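Local coordinates for protein peptidoglycan glycosyltransferase (Atopobium parvulum, PDB 4OVD) that belongs to the penicillin-binding proteins of bacteria, combining a dimerisation domain and a penicillin-binding domain in one chain, at residues E360-A370 and L397-M408; I184-I193 and S208-I219. All coordinates share one frame; numbering follows the deposited sequence.

Contact 1 of 2, residues E360-A370 and L397-M408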
loop_
_atom_site.group_PDB
_atom_site.type_symbol
_atom_site.label_atom_id
_atom_site.label_comp_id
_atom_site.label_asym_id
_atom_site.label_seq_id
_atom_site.Cartn_x
_atom_site.Cartn_y
_atom_site.Cartn_z
ATOM N N GLU A 360 24.127 1.261 -4.683
ATOM C CA GLU A 360 23.929 2.650 -4.244
ATOM C C GLU A 360 25.214 3.313 -3.934
ATOM O O GLU A 360 25.348 4.493 -4.206
ATOM C CB GLU A 360 23.017 2.733 -3.013
ATOM C CG GLU A 360 22.489 4.122 -2.636
ATOM C CD GLU A 360 23.511 5.047 -2.022
ATOM O OE1 GLU A 360 24.441 4.542 -1.370
ATOM O OE2 GLU A 360 23.308 6.285 -2.127
ATOM N N THR A 361 26.137 2.614 -3.294
ATOM C CA THR A 361 27.349 3.315 -2.886
ATOM C C THR A 361 28.359 3.495 -4.010
ATOM O O THR A 361 28.986 4.497 -4.066
ATOM C CB THR A 361 28.061 2.654 -1.681
ATOM O OG1 THR A 361 28.400 1.330 -2.028
ATOM C CG2 THR A 361 27.173 2.636 -0.410
ATOM N N GLN A 362 28.511 2.527 -4.903
ATOM C CA GLN A 362 29.503 2.620 -5.963
ATOM C C GLN A 362 28.989 3.186 -7.263
ATOM O O GLN A 362 29.768 3.681 -8.048
ATOM C CB GLN A 362 30.032 1.226 -6.263
ATOM C CG GLN A 362 30.633 0.546 -5.038
ATOM C CD GLN A 362 31.868 1.274 -4.530
ATOM O OE1 GLN A 362 31.988 1.598 -3.348
ATOM N NE2 GLN A 362 32.735 1.621 -5.444
ATOM N N LEU A 363 27.695 3.074 -7.534
ATOM C CA LEU A 363 27.196 3.535 -8.815
ATOM C C LEU A 363 26.213 4.680 -8.728
ATOM O O LEU A 363 26.332 5.598 -9.502
ATOM C CB LEU A 363 26.503 2.390 -9.526
ATOM C CG LEU A 363 27.425 1.169 -9.709
ATOM C CD1 LEU A 363 26.652 0.026 -10.301
ATOM C CD2 LEU A 363 28.580 1.562 -10.624
ATOM N N ILE A 364 25.211 4.604 -7.842
ATOM C CA ILE A 364 24.183 5.658 -7.831
ATOM C C ILE A 364 24.698 6.889 -7.145
ATOM O O ILE A 364 24.658 7.990 -7.723
ATOM C CB ILE A 364 22.871 5.181 -7.208
ATOM C CG1 ILE A 364 22.453 3.822 -7.834
ATOM C CG2 ILE A 364 21.779 6.251 -7.324
ATOM C CD1 ILE A 364 21.263 3.159 -7.153
ATOM N N GLY A 365 25.155 6.754 -5.909
ATOM C CA GLY A 365 25.650 7.927 -5.217
ATOM C C GLY A 365 24.452 8.427 -4.442
ATOM O O GLY A 365 23.303 8.273 -4.870
ATOM N N ASP A 366 24.716 9.085 -3.321
ATOM C CA ASP A 366 23.651 9.552 -2.441
ATOM C C ASP A 366 22.771 10.600 -3.067
ATOM O O ASP A 366 21.581 10.592 -2.892
ATOM C CB ASP A 366 24.284 10.123 -1.158
ATOM C CG ASP A 366 24.808 9.011 -0.264
ATOM O OD1 ASP A 366 24.511 7.801 -0.555
ATOM O OD2 ASP A 366 25.449 9.343 0.742
ATOM N N LYS A 367 23.385 11.515 -3.777
ATOM C CA LYS A 367 22.635 12.587 -4.422
ATOM C C LYS A 367 21.569 12.084 -5.379
ATOM O O LYS A 367 20.418 12.527 -5.277
ATOM C CB LYS A 367 23.588 13.531 -5.162
ATOM C CG LYS A 367 22.850 14.633 -5.919
ATOM C CD LYS A 367 23.806 15.751 -6.318
ATOM C CE LYS A 367 23.098 16.689 -7.266
ATOM N NZ LYS A 367 23.985 17.818 -7.541
ATOM N N ARG A 368 21.947 11.233 -6.355
ATOM C CA ARG A 368 20.951 10.703 -7.294
ATOM C C ARG A 368 19.998 9.796 -6.574
ATOM O O ARG A 368 18.820 9.717 -6.947
ATOM C CB ARG A 368 21.581 10.000 -8.521
ATOM C CG ARG A 368 22.228 10.980 -9.487
ATOM C CD ARG A 368 22.894 10.327 -10.689
ATOM N NE ARG A 368 24.004 9.466 -10.285
ATOM C CZ ARG A 368 25.059 9.239 -11.053
ATOM N NH1 ARG A 368 25.148 9.864 -12.221
ATOM N NH2 ARG A 368 26.044 8.419 -10.629
ATOM N N PHE A 369 20.480 9.133 -5.519
ATOM C CA PHE A 369 19.600 8.262 -4.759
ATOM C C PHE A 369 18.543 9.086 -4.073
ATOM O O PHE A 369 17.357 8.818 -4.202
ATOM C CB PHE A 369 20.362 7.458 -3.700
ATOM C CG PHE A 369 19.499 6.494 -2.916
ATOM C CD1 PHE A 369 19.046 5.297 -3.494
ATOM C CD2 PHE A 369 19.179 6.750 -1.635
ATOM C CE1 PHE A 369 18.320 4.427 -2.773
ATOM C CE2 PHE A 369 18.451 5.840 -0.882
ATOM C CZ PHE A 369 18.044 4.668 -1.445
ATOM N N ALA A 370 18.970 10.068 -3.294
ATOM C CA ALA A 370 18.024 10.914 -2.585
ATOM C C ALA A 370 17.086 11.640 -3.566
ATOM O O ALA A 370 15.910 11.873 -3.264
ATOM C CB ALA A 370 18.747 11.891 -1.692
ATOM N N LEU A 397 18.666 14.525 1.835
ATOM C CA LEU A 397 20.067 14.382 1.414
ATOM C C LEU A 397 21.040 15.059 2.365
ATOM O O LEU A 397 22.003 14.423 2.790
ATOM C CB LEU A 397 20.283 14.970 0.030
ATOM C CG LEU A 397 21.742 14.970 -0.429
ATOM C CD1 LEU A 397 22.264 13.539 -0.448
ATOM C CD2 LEU A 397 21.872 15.654 -1.786
ATOM N N ASP A 398 20.756 16.307 2.756
ATOM C CA ASP A 398 21.678 17.030 3.642
ATOM C C ASP A 398 21.760 16.431 5.037
ATOM O O ASP A 398 22.633 16.793 5.784
ATOM C CB ASP A 398 21.419 18.557 3.694
ATOM C CG ASP A 398 20.094 18.910 4.338
ATOM O OD1 ASP A 398 19.164 18.086 4.266
ATOM O OD2 ASP A 398 19.969 20.026 4.900
ATOM N N GLN A 399 20.867 15.514 5.392
ATOM C CA GLN A 399 20.945 14.872 6.698
ATOM C C GLN A 399 21.634 13.496 6.584
ATOM O O GLN A 399 21.853 12.825 7.593
ATOM C CB GLN A 399 19.548 14.659 7.281
ATOM C CG GLN A 399 18.673 15.871 7.529
ATOM C CD GLN A 399 17.265 15.436 8.014
ATOM O OE1 GLN A 399 16.482 14.865 7.258
ATOM N NE2 GLN A 399 16.934 15.747 9.270
ATOM N N TYR A 400 22.001 13.065 5.378
ATOM C CA TYR A 400 22.628 11.753 5.242
ATOM C C TYR A 400 23.945 11.742 5.966
ATOM O O TYR A 400 24.672 12.723 6.032
ATOM C CB TYR A 400 22.901 11.351 3.772
ATOM C CG TYR A 400 21.741 10.778 2.953
ATOM C CD1 TYR A 400 20.450 11.224 3.118
ATOM C CD2 TYR A 400 21.989 9.905 1.886
ATOM C CE1 TYR A 400 19.401 10.752 2.328
ATOM C CE2 TYR A 400 20.941 9.404 1.108
ATOM C CZ TYR A 400 19.648 9.850 1.315
ATOM O OH TYR A 400 18.618 9.425 0.510
ATOM N N GLU A 401 24.261 10.593 6.495
ATOM C CA GLU A 401 25.513 10.430 7.125
ATOM C C GLU A 401 26.177 9.276 6.413
ATOM O O GLU A 401 25.664 8.763 5.392
ATOM C CB GLU A 401 25.330 10.259 8.627
ATOM C CG GLU A 401 24.323 9.200 9.020
ATOM C CD GLU A 401 24.028 9.215 10.507
ATOM O OE1 GLU A 401 24.300 10.263 11.159
ATOM O OE2 GLU A 401 23.492 8.191 11.000
ATOM N N GLY A 402 27.297 8.853 6.957
ATOM C CA GLY A 402 28.083 7.801 6.366
ATOM C C GLY A 402 27.357 6.630 5.774
ATOM O O GLY A 402 27.548 6.352 4.606
ATOM N N PRO A 403 26.531 5.931 6.580
ATOM C CA PRO A 403 25.837 4.704 6.103
ATOM C C PRO A 403 24.421 4.830 5.565
ATOM O O PRO A 403 23.841 3.826 5.214
ATOM C CB PRO A 403 25.738 3.843 7.389
ATOM C CG PRO A 403 25.830 4.816 8.538
ATOM C CD PRO A 403 26.395 6.127 8.038
ATOM N N THR A 404 23.890 6.038 5.502
ATOM C CA THR A 404 22.508 6.262 5.166
ATOM C C THR A 404 22.081 5.730 3.801
ATOM O O THR A 404 21.120 4.942 3.705
ATOM C CB THR A 404 22.166 7.751 5.239
ATOM O OG1 THR A 404 22.585 8.303 6.513
ATOM C CG2 THR A 404 20.727 7.945 5.053
ATOM N N GLY A 405 22.780 6.156 2.753
ATOM C CA GLY A 405 22.430 5.735 1.422
ATOM C C GLY A 405 22.498 4.223 1.284
ATOM O O GLY A 405 21.585 3.585 0.832
ATOM N N GLY A 406 23.605 3.643 1.692
ATOM C CA GLY A 406 23.762 2.173 1.573
ATOM C C GLY A 406 22.699 1.380 2.242
ATOM O O GLY A 406 22.251 0.345 1.730
ATOM N N ASN A 407 22.295 1.844 3.430
ATOM C CA ASN A 407 21.221 1.173 4.158
ATOM C C ASN A 407 19.855 1.378 3.522
ATOM O O ASN A 407 19.016 0.466 3.413
ATOM C CB ASN A 407 21.189 1.630 5.625
ATOM C CG ASN A 407 22.390 1.176 6.423
ATOM O OD1 ASN A 407 22.991 0.165 6.159
ATOM N ND2 ASN A 407 22.743 1.968 7.420
HETATM N N MSE A 408 19.570 2.599 3.153
HETATM C CA MSE A 408 18.297 2.878 2.489
HETATM C C MSE A 408 18.143 2.098 1.192
HETATM O O MSE A 408 17.018 1.757 0.786
HETATM C CB MSE A 408 18.168 4.337 2.113
HETATM C CG MSE A 408 17.858 5.093 3.406
HETATM SE SE MSE A 408 17.720 7.045 2.968
HETATM C CE MSE A 408 15.987 6.771 2.235
HETATM O O HOH W 1 25.057 7.740 2.828
#
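D366 and G405 come side by side, their CA atoms 5.6 Å apart, where helices 353-364 and 366-375 meet the short helix 404-408 within the penicillin-binding domain. This is helix packing eased by glycines. G365 has positive phi and separates the first two helices, so they meet the third differently: the N-to-C directions of helices 360-364 and 404-408 differ by 98°, those of 366-370 and 404-408 by 47°. G405 and G406 let side chains come close to the backbone. E360 OE1 lies 3.3 Å from G405 C, T361 CG2 rests on G406 CA, and D366 OD1 sits 3.5 Å from G405 CA. A water ties the polar side together: it accepts from G405 N at 2.8 Å and lies within bonding distance of D366 OD2 and E401 O. F369 fills the apolar side. With CG anti to the backbone N (chi1 -178°), its ring turns a face to G405 O and an edge to M408, whose CB comes within 3.4 Å of F369 CE2; the selenium of this selenomethionine stands at the same ring's edge in a Met-aromatic contact. Y400 crosses F369 at about a right angle and meets the D366 carboxylate with its CD2 edge, Y400 CD2 to D366 CG being 3.7 Å. On the same segment, T404 CG2 lies against a face of the Y400 ring. L397 closes the outer end, its CB 3.8 Å from A370 CB. The phenol oxygen of Y400 touches both the edge of F369 and the A370 methyl, Y400 OH to A370 CB being 3.3 Å.

Contact 2 of 2, residues I184-I193 and S208-I219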
loop_
_atom_site.group_PDB
_atom_site.type_symbol
_atom_site.label_atom_id
_atom_site.label_comp_id
_atom_site.label_asym_id
_atom_site.label_seq_id
_atom_site.Cartn_x
_atom_site.Cartn_y
_atom_site.Cartn_z
ATOM N N ILE A 184 -18.981 16.846 2.558
ATOM C CA ILE A 184 -19.829 16.645 1.421
ATOM C C ILE A 184 -20.895 15.605 1.734
ATOM O O ILE A 184 -22.005 15.705 1.255
ATOM C CB ILE A 184 -19.062 16.512 0.072
ATOM C CG1 ILE A 184 -18.299 15.219 -0.053
ATOM C CG2 ILE A 184 -18.150 17.720 -0.137
ATOM C CD1 ILE A 184 -19.218 14.086 -0.376
ATOM N N LEU A 185 -20.624 14.631 2.589
ATOM C CA LEU A 185 -21.659 13.588 2.923
ATOM C C LEU A 185 -22.775 14.127 3.857
ATOM O O LEU A 185 -23.939 13.657 3.845
ATOM C CB LEU A 185 -20.985 12.440 3.648
ATOM C CG LEU A 185 -20.155 11.538 2.773
ATOM C CD1 LEU A 185 -19.251 10.593 3.523
ATOM C CD2 LEU A 185 -21.146 10.754 1.914
ATOM N N ALA A 186 -22.401 15.047 4.733
ATOM C CA ALA A 186 -23.361 15.650 5.701
ATOM C C ALA A 186 -24.185 16.675 4.964
ATOM O O ALA A 186 -23.689 17.470 4.164
ATOM C CB ALA A 186 -22.616 16.345 6.834
ATOM N N GLY A 187 -25.460 16.706 5.207
ATOM C CA GLY A 187 -26.177 17.717 4.496
ATOM C C GLY A 187 -26.252 18.810 5.480
ATOM O O GLY A 187 -25.445 18.873 6.397
ATOM N N THR A 188 -27.308 19.585 5.342
ATOM C CA THR A 188 -27.600 20.678 6.210
ATOM C C THR A 188 -29.017 20.496 6.671
ATOM O O THR A 188 -29.939 20.412 5.844
ATOM C CB THR A 188 -27.537 21.997 5.430
ATOM O OG1 THR A 188 -26.250 22.103 4.800
ATOM C CG2 THR A 188 -27.787 23.167 6.364
ATOM N N ASN A 189 -29.204 20.447 7.974
ATOM C CA ASN A 189 -30.526 20.271 8.493
ATOM C C ASN A 189 -31.471 21.421 8.157
ATOM O O ASN A 189 -31.016 22.520 7.848
ATOM C CB ASN A 189 -30.447 20.135 9.985
ATOM C CG ASN A 189 -29.853 18.815 10.420
ATOM O OD1 ASN A 189 -29.919 17.804 9.701
ATOM N ND2 ASN A 189 -29.376 18.786 11.654
ATOM N N GLY A 190 -32.769 21.115 8.169
ATOM C CA GLY A 190 -33.827 22.098 7.967
ATOM C C GLY A 190 -34.366 22.502 9.330
ATOM O O GLY A 190 -33.964 21.935 10.366
ATOM N N HIS A 191 -35.268 23.482 9.346
ATOM C CA HIS A 191 -35.883 23.931 10.580
ATOM C C HIS A 191 -37.299 24.412 10.394
ATOM O O HIS A 191 -37.588 25.104 9.431
ATOM C CB HIS A 191 -35.104 25.104 11.192
ATOM C CG HIS A 191 -33.645 24.844 11.311
ATOM N ND1 HIS A 191 -33.115 24.064 12.313
ATOM C CD2 HIS A 191 -32.609 25.208 10.519
ATOM C CE1 HIS A 191 -31.808 23.973 12.144
ATOM N NE2 HIS A 191 -31.474 24.669 11.071
HETATM N N MSE A 192 -38.168 24.030 11.325
HETATM C CA MSE A 192 -39.562 24.475 11.382
HETATM C C MSE A 192 -39.513 25.303 12.640
HETATM O O MSE A 192 -39.335 24.751 13.740
HETATM C CB MSE A 192 -40.557 23.368 11.654
HETATM C CG MSE A 192 -41.319 22.944 10.412
HETATM SE SE MSE A 192 -42.481 21.505 11.032
HETATM C CE MSE A 192 -42.179 20.252 9.548
ATOM N N ILE A 193 -39.614 26.621 12.482
ATOM C CA ILE A 193 -39.566 27.575 13.609
ATOM C C ILE A 193 -40.939 27.825 14.289
ATOM O O ILE A 193 -41.884 28.323 13.674
ATOM C CB ILE A 193 -38.905 28.891 13.133
ATOM C CG1 ILE A 193 -37.461 28.579 12.703
ATOM C CG2 ILE A 193 -38.918 29.950 14.237
ATOM C CD1 ILE A 193 -36.711 29.728 12.067
ATOM N N SER A 208 -44.314 30.456 11.720
ATOM C CA SER A 208 -44.687 30.238 10.335
ATOM C C SER A 208 -43.530 30.160 9.330
ATOM O O SER A 208 -43.696 30.584 8.198
ATOM C CB SER A 208 -45.653 31.333 9.909
ATOM O OG SER A 208 -45.778 31.420 8.515
ATOM N N ASN A 209 -42.370 29.625 9.715
ATOM C CA ASN A 209 -41.245 29.605 8.773
ATOM C C ASN A 209 -40.380 28.364 8.716
ATOM O O ASN A 209 -39.921 27.860 9.714
ATOM C CB ASN A 209 -40.402 30.862 8.887
ATOM C CG ASN A 209 -41.020 32.023 8.144
ATOM O OD1 ASN A 209 -41.031 32.050 6.906
ATOM N ND2 ASN A 209 -41.569 32.982 8.893
ATOM N N ILE A 210 -40.173 27.892 7.502
ATOM C CA ILE A 210 -39.608 26.601 7.276
ATOM C C ILE A 210 -38.500 26.701 6.278
ATOM O O ILE A 210 -38.625 27.349 5.267
ATOM C CB ILE A 210 -40.680 25.635 6.779
ATOM C CG1 ILE A 210 -41.661 25.347 7.899
ATOM C CG2 ILE A 210 -40.079 24.325 6.344
ATOM C CD1 ILE A 210 -43.083 25.177 7.450
ATOM N N THR A 211 -37.407 26.038 6.584
ATOM C CA THR A 211 -36.282 25.992 5.699
ATOM C C THR A 211 -35.923 24.548 5.446
ATOM O O THR A 211 -35.992 23.711 6.314
ATOM C CB THR A 211 -35.090 26.759 6.276
ATOM O OG1 THR A 211 -34.061 26.843 5.293
ATOM C CG2 THR A 211 -34.562 26.063 7.494
ATOM N N GLU A 212 -35.554 24.270 4.227
ATOM C CA GLU A 212 -35.344 22.916 3.786
ATOM C C GLU A 212 -34.071 22.281 4.272
ATOM O O GLU A 212 -33.075 22.947 4.471
ATOM C CB GLU A 212 -35.316 22.916 2.265
ATOM C CG GLU A 212 -35.465 21.550 1.651
ATOM C CD GLU A 212 -35.288 21.603 0.162
ATOM O OE1 GLU A 212 -34.683 22.617 -0.268
ATOM O OE2 GLU A 212 -35.745 20.655 -0.552
ATOM N N ALA A 213 -34.133 20.978 4.518
ATOM C CA ALA A 213 -32.952 20.220 4.833
ATOM C C ALA A 213 -32.287 19.981 3.477
ATOM O O ALA A 213 -32.983 19.805 2.470
ATOM C CB ALA A 213 -33.321 18.900 5.457
ATOM N N GLN A 214 -30.961 20.077 3.402
ATOM C CA GLN A 214 -30.268 19.742 2.139
ATOM C C GLN A 214 -29.559 18.430 2.498
ATOM O O GLN A 214 -28.709 18.407 3.387
ATOM C CB GLN A 214 -29.243 20.803 1.663
ATOM C CG GLN A 214 -29.791 22.184 1.298
ATOM C CD GLN A 214 -29.995 23.111 2.499
ATOM O OE1 GLN A 214 -29.125 23.234 3.367
ATOM N NE2 GLN A 214 -31.122 23.819 2.517
ATOM N N ASN A 215 -29.936 17.334 1.867
ATOM C CA ASN A 215 -29.289 16.037 2.142
ATOM C C ASN A 215 -27.864 16.035 1.606
ATOM O O ASN A 215 -27.496 16.841 0.759
ATOM C CB ASN A 215 -30.106 14.905 1.566
ATOM C CG ASN A 215 -31.523 14.886 2.127
ATOM O OD1 ASN A 215 -32.485 14.674 1.393
ATOM N ND2 ASN A 215 -31.658 15.190 3.410
ATOM N N GLY A 216 -27.025 15.185 2.153
ATOM C CA GLY A 216 -25.657 15.168 1.702
ATOM C C GLY A 216 -25.550 14.607 0.300
ATOM O O GLY A 216 -26.494 14.030 -0.208
ATOM N N GLN A 217 -24.379 14.763 -0.296
ATOM C CA GLN A 217 -24.123 14.258 -1.634
ATOM C C GLN A 217 -23.654 12.817 -1.643
ATOM O O GLN A 217 -22.839 12.402 -0.823
ATOM C CB GLN A 217 -23.063 15.108 -2.314
ATOM C CG GLN A 217 -23.608 16.402 -2.881
ATOM C CD GLN A 217 -22.550 17.171 -3.657
ATOM O OE1 GLN A 217 -21.403 17.333 -3.203
ATOM N NE2 GLN A 217 -22.939 17.678 -4.830
ATOM N N ASP A 218 -24.165 12.056 -2.574
ATOM C CA ASP A 218 -23.786 10.661 -2.736
ATOM C C ASP A 218 -22.356 10.530 -3.199
ATOM O O ASP A 218 -21.802 11.446 -3.817
ATOM C CB ASP A 218 -24.727 9.979 -3.700
ATOM C CG ASP A 218 -26.138 9.980 -3.187
ATOM O OD1 ASP A 218 -26.291 10.077 -1.946
ATOM O OD2 ASP A 218 -27.074 9.906 -3.994
ATOM N N ILE A 219 -21.746 9.423 -2.807
ATOM C CA ILE A 219 -20.370 9.159 -3.134
ATOM C C ILE A 219 -20.283 7.751 -3.691
ATOM O O ILE A 219 -20.949 6.843 -3.180
ATOM C CB ILE A 219 -19.518 9.269 -1.845
ATOM C CG1 ILE A 219 -18.397 10.260 -2.012
ATOM C CG2 ILE A 219 -19.114 7.933 -1.265
ATOM C CD1 ILE A 219 -18.947 11.650 -2.301
#
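The imidazole of H191 meets T211 at its edge: T211 CG2 lies near the ring plane, 3.7 Å from H191 CD2. The two side chains leave the sheet together on one face, and V54 of strand 53-55 touches H191 as well. T211 CG2 takes the place between its own backbone N and carbonyl carbon, and this brings the methyl up to H191 N as well as to the ring. Both residues belong to an antiparallel beta ribbon that forms part of a three-stranded sheet, with 190-192 between 53-55 and 210-211. H191 and T211 form a hydrogen-bonded pair, with T211 N to H191 O at 3.0 Å and H191 N to T211 O at 3.1 Å. The next pair, M192 and I210, is non-hydrogen-bonded and sends its side chains to the other face of the sheet, where M192 CG packs tightly on I210 CG1 at 3.5 Å. Beyond it the ribbon closes with I193 N to N209 O, 3.0 Å long and nearly straight at 176°. In the other direction the regular alternation breaks, and the pairing resumes as a single hydrogen-bonded bridge between T188 and Q214, where Q214 N donates to T188 O at 2.7 Å. Between the bridges, G190 and A213 bring the two backbones close, with the A213 methyl against G190 N. At the far end the ribbon meets the last turn of helix 182-185, where Q217 N donates a hydrogen bond to I184 O at 3.0 Å and L185 CD2 packs against Q217 O. G216 adds a CA-H...O contact that is almost linear, G216 CA to L185 O being 3.1 Å with 174° at the hydrogen.

In the fold
The two contacts lie on opposite sides of the chain's centre, with their own centres about 56 Å apart and their nearest atoms about 34 Å apart, so neither touches the other. Contact 2 comes first along the chain and closes before contact 1 opens. It is a surface contact, centred about 37 Å from the middle of the chain, and its first segment belongs to the dimerisation domain. Contact 1 is partly buried, about 25 Å from that middle, with both segments in the penicillin-binding domain. In the elongated chain, contact 2 thus joins strands toward one end and contact 1 joins helices toward the other.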